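Local coordinates for cell wall mannoprotein 1 (Neosartorya fumigata, PDB 5J5L), which binds the fatty acid arachidonic acid inside a helical bundle and is probably a constitutive cell-wall protein targeted by the host's humoral immune response, at residues N25-T28 against L32-L35; A64-V69 against A127-T132; T12-I17 against K77-T82; Q50-A55 against T114-G119. All coordinates share one frame; numbering follows the deposited sequence.

Contact 1. Residues N25-T28 against L32-L35; sequences NEFT and LQAL. With ACD (arachidonic acid), chain B.
Q33, in the first turn of helix 31-56, reaches back to E26, F27 and T28 and closes the turn of a helical hairpin whose other arm is helix 3-26. Its CB lies in the plane of the F27 ring, at the edge, 3.9 Å from F27 CD1. With chi1 at -71° CG stands anti to the carbonyl carbon, and from there the chain runs on extended, carrying the amide over to the backbone of the turn. At the tip the two ends of the amide do different jobs. OE1 takes a nearly straight hydrogen bond from the backbone N of T28 (2.8 Å, 169° at the hydrogen), which comes in slightly tilted from the carbonyl plane; T28 OG1 is also 3.0 Å from Q33 OE1. NE2 gives a hydrogen bond to E26 O (3.0 Å), approaching from well above that carbonyl's plane. With both ends bonded, the amide's rotation is fixed.

The F27 ring is turned 37° from the amide plane and also serves the arachidonic acid pocket, to which Q33 and A34 belong too. Carbon C3 of the fatty acid sits over the centre of one ring face, 3.6 Å above it, while the carboxylate oxygen O2 lies 3.1 Å from Q33 O. Q93 and V94 of helix 91-97 touch F27 as well. Finally, one water accepts from Q33 NE2 and donates to E26 OE1, 3.1 Å from each.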
loop_
_atom_site.group_PDB
_atom_site.type_symbol
_atom_site.label_atom_id
_atom_site.label_comp_id
_atom_site.label_asym_id
_atom_site.label_seq_id
_atom_site.Cartn_x
_atom_site.Cartn_y
_atom_site.Cartn_z
ATOM N N ASN A 25 -5.798 -14.613 -4.297
ATOM C CA ASN A 25 -6.779 -15.283 -5.148
ATOM C C ASN A 25 -6.552 -16.792 -5.272
ATOM O O ASN A 25 -7.501 -17.545 -5.528
ATOM C CB ASN A 25 -6.819 -14.614 -6.521
ATOM C CG ASN A 25 -7.435 -13.227 -6.471
ATOM O OD1 ASN A 25 -8.291 -12.946 -5.628
ATOM N ND2 ASN A 25 -7.040 -12.375 -7.393
ATOM N N GLU A 26 -5.312 -17.233 -5.040
ATOM C CA GLU A 26 -4.962 -18.652 -5.012
ATOM C C GLU A 26 -5.020 -19.314 -3.631
ATOM O O GLU A 26 -4.862 -20.525 -3.552
ATOM C CB GLU A 26 -3.538 -18.866 -5.538
ATOM C CG GLU A 26 -3.334 -18.582 -7.009
ATOM C CD GLU A 26 -1.860 -18.587 -7.397
ATOM O OE1 GLU A 26 -0.997 -18.852 -6.518
ATOM O OE2 GLU A 26 -1.567 -18.304 -8.580
ATOM N N PHE A 27 -5.230 -18.544 -2.561
ATOM C CA PHE A 27 -5.119 -19.060 -1.199
ATOM C C PHE A 27 -6.184 -20.108 -0.896
ATOM O O PHE A 27 -7.386 -19.871 -1.121
ATOM C CB PHE A 27 -5.220 -17.913 -0.197
ATOM C CG PHE A 27 -4.959 -18.304 1.241
ATOM C CD1 PHE A 27 -3.854 -19.048 1.599
ATOM C CD2 PHE A 27 -5.788 -17.819 2.257
ATOM C CE1 PHE A 27 -3.616 -19.371 2.921
ATOM C CE2 PHE A 27 -5.555 -18.148 3.584
ATOM C CZ PHE A 27 -4.465 -18.927 3.914
ATOM N N THR A 28 -5.740 -21.265 -0.406
ATOM C CA THR A 28 -6.648 -22.360 -0.035
ATOM C C THR A 28 -6.712 -22.625 1.478
ATOM O O THR A 28 -7.441 -23.522 1.906
ATOM C CB THR A 28 -6.233 -23.689 -0.714
ATOM O OG1 THR A 28 -4.978 -24.134 -0.181
ATOM C CG2 THR A 28 -6.111 -23.506 -2.213
ATOM N N LEU A 32 1.959 -22.961 3.945
ATOM C CA LEU A 32 3.082 -22.616 3.074
ATOM C C LEU A 32 2.697 -21.499 2.103
ATOM O O LEU A 32 3.512 -20.636 1.786
ATOM C CB LEU A 32 3.604 -23.831 2.283
ATOM C CG LEU A 32 4.544 -24.824 2.954
ATOM C CD1 LEU A 32 4.892 -25.942 1.983
ATOM C CD2 LEU A 32 5.808 -24.116 3.416
ATOM N N GLN A 33 1.449 -21.510 1.638
ATOM C CA GLN A 33 0.938 -20.404 0.837
ATOM C C GLN A 33 0.991 -19.128 1.630
ATOM O O GLN A 33 1.414 -18.092 1.117
ATOM C CB GLN A 33 -0.498 -20.635 0.420
ATOM C CG GLN A 33 -0.683 -21.713 -0.624
ATOM C CD GLN A 33 -2.116 -21.733 -1.086
ATOM O OE1 GLN A 33 -3.033 -21.886 -0.278
ATOM N NE2 GLN A 33 -2.322 -21.541 -2.385
ATOM N N ALA A 34 0.543 -19.203 2.882
ATOM C CA ALA A 34 0.575 -18.052 3.789
ATOM C C ALA A 34 1.985 -17.506 3.985
ATOM O O ALA A 34 2.187 -16.285 3.982
ATOM C CB ALA A 34 -0.034 -18.413 5.136
ATOM N N LEU A 35 2.946 -18.396 4.169
ATOM C CA LEU A 35 4.344 -18.000 4.316
ATOM C C LEU A 35 4.821 -17.263 3.066
ATOM O O LEU A 35 5.488 -16.229 3.158
ATOM C CB LEU A 35 5.223 -19.219 4.548
ATOM C CG LEU A 35 6.715 -18.935 4.756
ATOM C CD1 LEU A 35 6.947 -18.359 6.145
ATOM C CD2 LEU A 35 7.550 -20.188 4.557
HETATM C C1 ACD B . -2.202 -15.838 1.211
HETATM C C2 ACD B . -2.130 -14.932 2.417
HETATM C C3 ACD B . -3.142 -15.371 3.456
HETATM C C4 ACD B . -2.868 -14.691 4.799
HETATM C C5 ACD B . -1.437 -14.923 5.221
HETATM C C6 ACD B . -0.533 -13.954 5.458
HETATM C C7 ACD B . -0.841 -12.478 5.408
HETATM C C8 ACD B . -0.288 -11.804 4.163
HETATM C C9 ACD B . -0.912 -10.804 3.520
HETATM C C10 ACD B . -2.268 -10.229 3.891
HETATM C C11 ACD B . -2.124 -8.963 4.694
HETATM C C12 ACD B . -2.501 -7.734 4.317
HETATM C C13 ACD B . -3.124 -7.332 2.996
HETATM C C14 ACD B . -1.960 -6.986 2.084
HETATM C C15 ACD B . -1.988 -6.048 1.132
HETATM C C16 ACD B . -3.193 -5.194 0.849
HETATM C C17 ACD B . -2.758 -3.963 0.068
HETATM C C18 ACD B . -1.923 -3.019 0.914
HETATM C C19 ACD B . -1.632 -1.735 0.176
HETATM C C20 ACD B . -0.372 -1.041 0.625
HETATM O O1 ACD B . -3.000 -15.486 0.334
HETATM O O2 ACD B . -1.477 -16.847 1.118
HETATM O O HOH W 1 -0.018 -20.038 -3.793
#

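Contact 2. Residues A64-V69 against A127-T132; sequences ADSTSV and ATDKDT
The first turn of helix 127-150 meets helix 63-89 at one end of the helical bundle, and D129 and S66 make the join. The CB of D129 is directed at the facing helix, and its OD2 accepts a hydrogen bond from the S66 hydroxyl. At 2.5 Å from S66 OG to D129 OD2 this bond is very short, so its exact length deserves caution. The hydroxyl comes to the anti lone pair of OD2, the one turned away from OD1. Rotation of the serine sets this up: chi1 of -176° turns OG away from its own backbone N and onto D129 OD2.

S66 OG is also hydrogen-bonded to the backbone N of T126, while T126 OG1 binds the N of D129, so the start of the helix is tied both to its neighbour and to itself. A carboxylate in the first turn of a helix is probably stabilised by the helix dipole.

Towards solvent, T67 takes part through water. Its OG1 has its main partner in A63 O, in its own helix, yet it is linked to D129 twice: one water lies 2.7 Å from both T67 OG1 and D129 OD1, and a second, 3.0 Å from T67 OG1, donates to D129 OD2 at 2.8 Å.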
loop_
_atom_site.group_PDB
_atom_site.type_symbol
_atom_site.label_atom_id
_atom_site.label_comp_id
_atom_site.label_asym_id
_atom_site.label_seq_id
_atom_site.Cartn_x
_atom_site.Cartn_y
_atom_site.Cartn_z
ATOM N N ALA A 64 5.307 19.557 -12.960
ATOM C CA ALA A 64 5.193 18.310 -13.719
ATOM C C ALA A 64 5.510 17.101 -12.841
ATOM O O ALA A 64 4.809 16.088 -12.887
ATOM C CB ALA A 64 6.105 18.344 -14.940
ATOM N N ASP A 65 6.550 17.211 -12.024
ATOM C CA ASP A 65 6.921 16.102 -11.132
ATOM C C ASP A 65 5.881 15.859 -10.040
ATOM O O ASP A 65 5.597 14.712 -9.685
ATOM C CB ASP A 65 8.303 16.325 -10.507
ATOM C CG ASP A 65 9.448 16.137 -11.504
ATOM O OD1 ASP A 65 9.231 15.591 -12.605
ATOM O OD2 ASP A 65 10.591 16.522 -11.183
ATOM N N SER A 66 5.334 16.936 -9.496
ATOM C CA SER A 66 4.247 16.839 -8.546
ATOM C C SER A 66 3.054 16.095 -9.158
ATOM O O SER A 66 2.475 15.194 -8.527
ATOM C CB SER A 66 3.834 18.231 -8.084
ATOM O OG SER A 66 2.834 18.147 -7.091
ATOM N N THR A 67 2.708 16.430 -10.396
ATOM C CA THR A 67 1.594 15.753 -11.071
ATOM C C THR A 67 1.926 14.271 -11.227
ATOM O O THR A 67 1.092 13.392 -10.955
ATOM C CB THR A 67 1.308 16.377 -12.455
ATOM O OG1 THR A 67 0.905 17.734 -12.276
ATOM C CG2 THR A 67 0.214 15.618 -13.194
ATOM N N SER A 68 3.157 13.992 -11.642
ATOM C CA SER A 68 3.582 12.613 -11.853
ATOM C C SER A 68 3.494 11.813 -10.548
ATOM O O SER A 68 2.936 10.721 -10.534
ATOM C CB SER A 68 4.999 12.545 -12.431
ATOM O OG SER A 68 5.083 13.096 -13.743
ATOM N N VAL A 69 4.012 12.359 -9.449
ATOM C CA VAL A 69 4.008 11.634 -8.163
ATOM C C VAL A 69 2.575 11.486 -7.639
ATOM O O VAL A 69 2.173 10.410 -7.185
ATOM C CB VAL A 69 4.939 12.335 -7.153
ATOM C CG1 VAL A 69 4.710 11.845 -5.744
ATOM C CG2 VAL A 69 6.393 12.138 -7.566
ATOM N N ALA A 127 0.689 22.825 -3.697
ATOM C CA ALA A 127 -0.413 23.034 -2.765
ATOM C C ALA A 127 -1.688 22.332 -3.235
ATOM O O ALA A 127 -2.359 21.662 -2.452
ATOM C CB ALA A 127 -0.669 24.518 -2.567
ATOM N N THR A 128 -2.003 22.471 -4.518
ATOM C CA THR A 128 -3.169 21.803 -5.095
ATOM C C THR A 128 -3.045 20.274 -5.062
ATOM O O THR A 128 -3.980 19.567 -4.667
ATOM C CB THR A 128 -3.399 22.272 -6.543
ATOM O OG1 THR A 128 -3.724 23.661 -6.532
ATOM C CG2 THR A 128 -4.549 21.501 -7.196
ATOM N N ASP A 129 -1.892 19.762 -5.474
ATOM C CA ASP A 129 -1.687 18.318 -5.504
ATOM C C ASP A 129 -1.726 17.699 -4.103
ATOM O O ASP A 129 -2.159 16.554 -3.940
ATOM C CB ASP A 129 -0.360 17.968 -6.193
ATOM C CG ASP A 129 -0.423 18.101 -7.709
ATOM O OD1 ASP A 129 -1.532 18.221 -8.271
ATOM O OD2 ASP A 129 0.652 18.097 -8.353
ATOM N N LYS A 130 -1.269 18.438 -3.094
ATOM C CA LYS A 130 -1.352 17.972 -1.703
ATOM C C LYS A 130 -2.791 17.654 -1.313
ATOM O O LYS A 130 -3.064 16.632 -0.664
ATOM C CB LYS A 130 -0.773 19.010 -0.723
ATOM C CG LYS A 130 -1.165 18.723 0.721
ATOM C CD LYS A 130 -0.401 19.537 1.747
ATOM C CE LYS A 130 -0.872 19.155 3.142
ATOM N NZ LYS A 130 -0.310 20.048 4.187
ATOM N N ASP A 131 -3.709 18.547 -1.677
ATOM C CA ASP A 131 -5.124 18.340 -1.363
ATOM C C ASP A 131 -5.640 17.083 -2.054
ATOM O O ASP A 131 -6.342 16.270 -1.446
ATOM C CB ASP A 131 -5.966 19.556 -1.760
ATOM C CG ASP A 131 -5.654 20.786 -0.916
ATOM O OD1 ASP A 131 -5.223 20.617 0.248
ATOM O OD2 ASP A 131 -5.845 21.920 -1.412
ATOM N N THR A 132 -5.262 16.917 -3.318
ATOM C CA THR A 132 -5.642 15.740 -4.100
ATOM C C THR A 132 -5.116 14.446 -3.487
ATOM O O THR A 132 -5.827 13.430 -3.417
ATOM C CB THR A 132 -5.122 15.891 -5.536
ATOM O OG1 THR A 132 -5.730 17.045 -6.121
ATOM C CG2 THR A 132 -5.433 14.681 -6.369
HETATM O O HOH W 2 -1.483 17.727 -10.954
HETATM O O HOH W 3 1.204 19.988 -10.380
#

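Contact 3. Residues T12-I17 against K77-T82; sequences TIKTDI and KPDIVT
K14 NZ donates to D79 OD2 at 3.0 Å, a salt bridge laid across the partly exposed flank between helices 3-26 and 63-89. The ammonium comes in on the syn side of the oxygen, 25° out of the carboxylate plane. The lysine chain passes alongside OD2, extended as far as CE and then bent at chi4 (87°), and both K14 CG and K14 CE end up 3.3 Å from D79 OD2.

Deeper in, the contact turns apolar. I17 CG2 rests on the backbone of D79, 3.6 Å from D79 O, and the other branch of I17 reaches I80, CD1 to CG1 at 3.9 Å. I80 in turn touches the arachidonic acid and packs on I140.

Helix 63-89 is kinked here, at K77 and P78, whose N atoms make no bond to the preceding turn. Just beyond, P78 O is held from opposite faces of its plane by T82 N and T82 OG1, each at 2.9 Å.

The two segments run nearly parallel, 23° apart with their axes 10.1 Å from each other. Charge outside and isoleucines inside is the division expected of a bundle of amphipathic helices, here with the lipid in its core.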
loop_
_atom_site.group_PDB
_atom_site.type_symbol
_atom_site.label_atom_id
_atom_site.label_comp_id
_atom_site.label_asym_id
_atom_site.label_seq_id
_atom_site.Cartn_x
_atom_site.Cartn_y
_atom_site.Cartn_z
ATOM N N THR A 12 7.392 -0.035 -8.013
ATOM C CA THR A 12 7.769 -1.254 -7.296
ATOM C C THR A 12 6.664 -1.631 -6.298
ATOM O O THR A 12 6.286 -2.801 -6.162
ATOM C CB THR A 12 9.129 -1.059 -6.591
ATOM O OG1 THR A 12 10.166 -0.891 -7.576
ATOM C CG2 THR A 12 9.480 -2.249 -5.705
ATOM N N ILE A 13 6.138 -0.638 -5.603
ATOM C CA ILE A 13 5.007 -0.857 -4.697
ATOM C C ILE A 13 3.796 -1.424 -5.461
ATOM O O ILE A 13 3.175 -2.404 -5.018
ATOM C CB ILE A 13 4.645 0.436 -3.935
ATOM C CG1 ILE A 13 5.777 0.789 -2.958
ATOM C CG2 ILE A 13 3.315 0.291 -3.209
ATOM C CD1 ILE A 13 5.783 2.236 -2.506
ATOM N N LYS A 14 3.488 -0.825 -6.603
ATOM C CA LYS A 14 2.372 -1.287 -7.434
ATOM C C LYS A 14 2.565 -2.754 -7.798
ATOM O O LYS A 14 1.645 -3.576 -7.682
ATOM C CB LYS A 14 2.282 -0.450 -8.712
ATOM C CG LYS A 14 1.020 -0.689 -9.530
ATOM C CD LYS A 14 1.059 0.148 -10.797
ATOM C CE LYS A 14 -0.277 0.191 -11.512
ATOM N NZ LYS A 14 -1.147 1.284 -10.989
ATOM N N THR A 15 3.765 -3.088 -8.250
ATOM C CA THR A 15 4.072 -4.476 -8.587
ATOM C C THR A 15 3.897 -5.412 -7.390
ATOM O O THR A 15 3.272 -6.475 -7.523
ATOM C CB THR A 15 5.469 -4.581 -9.215
ATOM O OG1 THR A 15 5.480 -3.757 -10.376
ATOM C CG2 THR A 15 5.787 -6.012 -9.618
ATOM N N ASP A 16 4.398 -5.007 -6.216
ATOM C CA ASP A 16 4.249 -5.794 -4.988
ATOM C C ASP A 16 2.779 -6.081 -4.676
ATOM O O ASP A 16 2.420 -7.210 -4.334
ATOM C CB ASP A 16 4.822 -5.060 -3.772
ATOM C CG ASP A 16 6.335 -4.878 -3.808
ATOM O OD1 ASP A 16 7.087 -5.630 -4.501
ATOM O OD2 ASP A 16 6.796 -3.974 -3.053
ATOM N N ILE A 17 1.944 -5.038 -4.755
ATOM C CA ILE A 17 0.526 -5.161 -4.440
ATOM C C ILE A 17 -0.140 -6.163 -5.379
ATOM O O ILE A 17 -0.904 -7.022 -4.933
ATOM C CB ILE A 17 -0.208 -3.807 -4.500
ATOM C CG1 ILE A 17 0.281 -2.877 -3.375
ATOM C CG2 ILE A 17 -1.716 -3.996 -4.378
ATOM C CD1 ILE A 17 0.007 -1.403 -3.628
ATOM N N LYS A 77 -4.597 3.476 -5.728
ATOM C CA LYS A 77 -5.829 3.329 -4.955
ATOM C C LYS A 77 -6.670 2.115 -5.413
ATOM O O LYS A 77 -7.022 1.263 -4.586
ATOM C CB LYS A 77 -6.664 4.623 -4.974
ATOM C CG LYS A 77 -7.976 4.545 -4.194
ATOM C CD LYS A 77 -9.008 5.544 -4.698
ATOM C CE LYS A 77 -8.568 6.977 -4.473
ATOM N NZ LYS A 77 -9.621 7.944 -4.891
ATOM N N PRO A 78 -6.983 2.027 -6.720
ATOM C CA PRO A 78 -7.777 0.858 -7.128
ATOM C C PRO A 78 -7.052 -0.472 -6.921
ATOM O O PRO A 78 -7.700 -1.482 -6.646
ATOM C CB PRO A 78 -8.051 1.096 -8.617
ATOM C CG PRO A 78 -7.091 2.138 -9.044
ATOM C CD PRO A 78 -6.763 2.958 -7.837
ATOM N N ASP A 79 -5.728 -0.476 -7.040
ATOM C CA ASP A 79 -4.955 -1.699 -6.794
ATOM C C ASP A 79 -5.039 -2.106 -5.332
ATOM O O ASP A 79 -5.161 -3.291 -5.001
ATOM C CB ASP A 79 -3.498 -1.532 -7.207
ATOM C CG ASP A 79 -3.334 -1.262 -8.696
ATOM O OD1 ASP A 79 -4.288 -1.493 -9.470
ATOM O OD2 ASP A 79 -2.255 -0.805 -9.077
ATOM N N ILE A 80 -4.987 -1.116 -4.443
ATOM C CA ILE A 80 -5.092 -1.365 -3.013
ATOM C C ILE A 80 -6.473 -1.901 -2.658
ATOM O O ILE A 80 -6.597 -2.902 -1.938
ATOM C CB ILE A 80 -4.755 -0.081 -2.216
ATOM C CG1 ILE A 80 -3.279 0.253 -2.386
ATOM C CG2 ILE A 80 -5.133 -0.222 -0.737
ATOM C CD1 ILE A 80 -2.930 1.669 -1.966
ATOM N N VAL A 81 -7.520 -1.250 -3.170
ATOM C CA VAL A 81 -8.881 -1.691 -2.919
ATOM C C VAL A 81 -9.090 -3.123 -3.443
ATOM O O VAL A 81 -9.653 -3.972 -2.742
ATOM C CB VAL A 81 -9.915 -0.737 -3.532
ATOM C CG1 VAL A 81 -11.312 -1.349 -3.452
ATOM C CG2 VAL A 81 -9.875 0.613 -2.823
ATOM N N THR A 82 -8.601 -3.395 -4.651
ATOM C CA THR A 82 -8.699 -4.745 -5.227
ATOM C C THR A 82 -7.986 -5.778 -4.335
ATOM O O THR A 82 -8.514 -6.876 -4.078
ATOM C CB THR A 82 -8.134 -4.770 -6.668
ATOM O OG1 THR A 82 -8.947 -3.945 -7.520
ATOM C CG2 THR A 82 -8.100 -6.197 -7.235
#

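Contact 4. Residues Q50-A55 against T114-G119; sequences QATADA and TDALSG
Around T52 and L117, helices 31-56 and 100-124 run nearly parallel, their short segments inclined by 22° with axes only 8.7 Å apart. The backbones come closest at this very pair, whose CA atoms are 4.6 Å from each other. Such an approach suits the small side chains on hand: A51 and T52 on one helix, A116 on the other.

L117 does most of the filling. Its CG stands anti to the backbone N (chi1 173°), which sends the forked end across to the facing helix although its CB starts out alongside it. Of the two methyls, CD1 reaches farther across, lying 3.6 Å from A51 CB and at the same distance from the backbone N of T52. T52 fits against the base of the leucine: T52 OG1 is 3.2 Å from L117 CA, with L117 CB almost as near. No hydrogen bond crosses here: L117 N is at a poor angle, and the hydroxyl has its partner in I48 O, one turn back in its own helix. On the outer side T52 CG2 lies 4.1 Å from A116 O.

L10 and I13 of helix 3-26 cover the inner side, touching L117 and A51 respectively. About one turn before L117, T114 touches the arachidonic acid. Close packing of small side chains against a leucine, as here, forms the interior of an all-helical bundle.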
loop_
_atom_site.group_PDB
_atom_site.type_symbol
_atom_site.label_atom_id
_atom_site.label_comp_id
_atom_site.label_asym_id
_atom_site.label_seq_id
_atom_site.Cartn_x
_atom_site.Cartn_y
_atom_site.Cartn_z
ATOM N N GLN A 50 10.891 2.482 1.902
ATOM C CA GLN A 50 11.925 3.031 1.019
ATOM C C GLN A 50 11.412 4.277 0.295
ATOM O O GLN A 50 12.126 5.285 0.206
ATOM C CB GLN A 50 12.398 1.981 0.009
ATOM C CG GLN A 50 13.460 2.489 -0.971
ATOM C CD GLN A 50 14.754 2.874 -0.281
ATOM O OE1 GLN A 50 15.153 4.038 -0.289
ATOM N NE2 GLN A 50 15.408 1.901 0.339
ATOM N N ALA A 51 10.189 4.198 -0.226
ATOM C CA ALA A 51 9.542 5.342 -0.886
ATOM C C ALA A 51 9.433 6.550 0.061
ATOM O O ALA A 51 9.735 7.684 -0.328
ATOM C CB ALA A 51 8.174 4.961 -1.420
ATOM N N THR A 52 9.015 6.292 1.301
ATOM C CA THR A 52 8.942 7.341 2.317
ATOM C C THR A 52 10.305 8.005 2.545
ATOM O O THR A 52 10.421 9.242 2.570
ATOM C CB THR A 52 8.409 6.757 3.635
ATOM O OG1 THR A 52 7.108 6.214 3.412
ATOM C CG2 THR A 52 8.323 7.818 4.702
ATOM N N ALA A 53 11.350 7.192 2.691
ATOM C CA ALA A 53 12.689 7.717 2.916
ATOM C C ALA A 53 13.164 8.560 1.731
ATOM O O ALA A 53 13.764 9.622 1.899
ATOM C CB ALA A 53 13.676 6.587 3.190
ATOM N N ASP A 54 12.893 8.076 0.525
ATOM C CA ASP A 54 13.269 8.794 -0.679
ATOM C C ASP A 54 12.506 10.114 -0.805
ATOM O O ASP A 54 13.075 11.127 -1.235
ATOM C CB ASP A 54 13.059 7.907 -1.921
ATOM C CG ASP A 54 14.114 6.801 -2.035
ATOM O OD1 ASP A 54 15.210 6.961 -1.459
ATOM O OD2 ASP A 54 13.863 5.771 -2.698
ATOM N N ALA A 55 11.229 10.105 -0.439
ATOM C CA ALA A 55 10.412 11.321 -0.466
ATOM C C ALA A 55 10.928 12.333 0.551
ATOM O O ALA A 55 11.014 13.533 0.244
ATOM C CB ALA A 55 8.953 10.995 -0.178
ATOM N N THR A 114 1.795 3.313 4.828
ATOM C CA THR A 114 1.194 4.011 3.677
ATOM C C THR A 114 0.816 5.455 4.062
ATOM O O THR A 114 1.029 6.400 3.286
ATOM C CB THR A 114 -0.044 3.270 3.168
ATOM O OG1 THR A 114 0.341 1.946 2.779
ATOM C CG2 THR A 114 -0.680 4.002 1.960
ATOM N N ASP A 115 0.273 5.627 5.259
ATOM C CA ASP A 115 -0.051 6.974 5.736
ATOM C C ASP A 115 1.209 7.852 5.820
ATOM O O ASP A 115 1.176 9.044 5.468
ATOM C CB ASP A 115 -0.759 6.903 7.087
ATOM C CG ASP A 115 -2.184 6.387 6.978
ATOM O OD1 ASP A 115 -2.676 6.275 5.838
ATOM O OD2 ASP A 115 -2.810 6.096 8.020
ATOM N N ALA A 116 2.321 7.271 6.286
ATOM C CA ALA A 116 3.572 8.008 6.389
ATOM C C ALA A 116 4.068 8.406 5.007
ATOM O O ALA A 116 4.580 9.521 4.818
ATOM C CB ALA A 116 4.632 7.180 7.112
ATOM N N LEU A 117 3.955 7.481 4.055
ATOM C CA LEU A 117 4.356 7.750 2.677
ATOM C C LEU A 117 3.530 8.907 2.113
ATOM O O LEU A 117 4.080 9.852 1.516
ATOM C CB LEU A 117 4.206 6.514 1.789
ATOM C CG LEU A 117 4.441 6.720 0.283
ATOM C CD1 LEU A 117 5.803 7.333 -0.009
ATOM C CD2 LEU A 117 4.238 5.391 -0.436
ATOM N N SER A 118 2.217 8.831 2.297
ATOM C CA SER A 118 1.343 9.886 1.779
ATOM C C SER A 118 1.702 11.233 2.374
ATOM O O SER A 118 1.758 12.259 1.663
ATOM C CB SER A 118 -0.116 9.573 2.059
ATOM O OG SER A 118 -0.914 10.689 1.689
ATOM N N GLY A 119 1.928 11.256 3.686
ATOM C CA GLY A 119 2.345 12.479 4.367
ATOM C C GLY A 119 3.618 13.090 3.796
ATOM O O GLY A 119 3.715 14.319 3.626
#

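How the contacts relate
All four contacts belong to one elongated helical bundle around a lipid. Contacts 1 and 2 lie towards opposite ends, their centres about 37 Å apart; contacts 3 and 4 sit between them, centres about 15 Å apart, and touch through I13 CD1, which packs on A51 CB and L117 CD2. Helix 3-26 is shared by contacts 1 and 3, helix 31-56 by contacts 1 and 4, and helix 63-89 by contacts 2 and 3. Along the chain contact 1 nests inside contact 3, and contacts 2, 3 and 4 cross one another. Contact 1 borders the carboxylate, contacts 3 and 4 touch the lipid through I80 and T114, and contact 2 joins two helices at the far end.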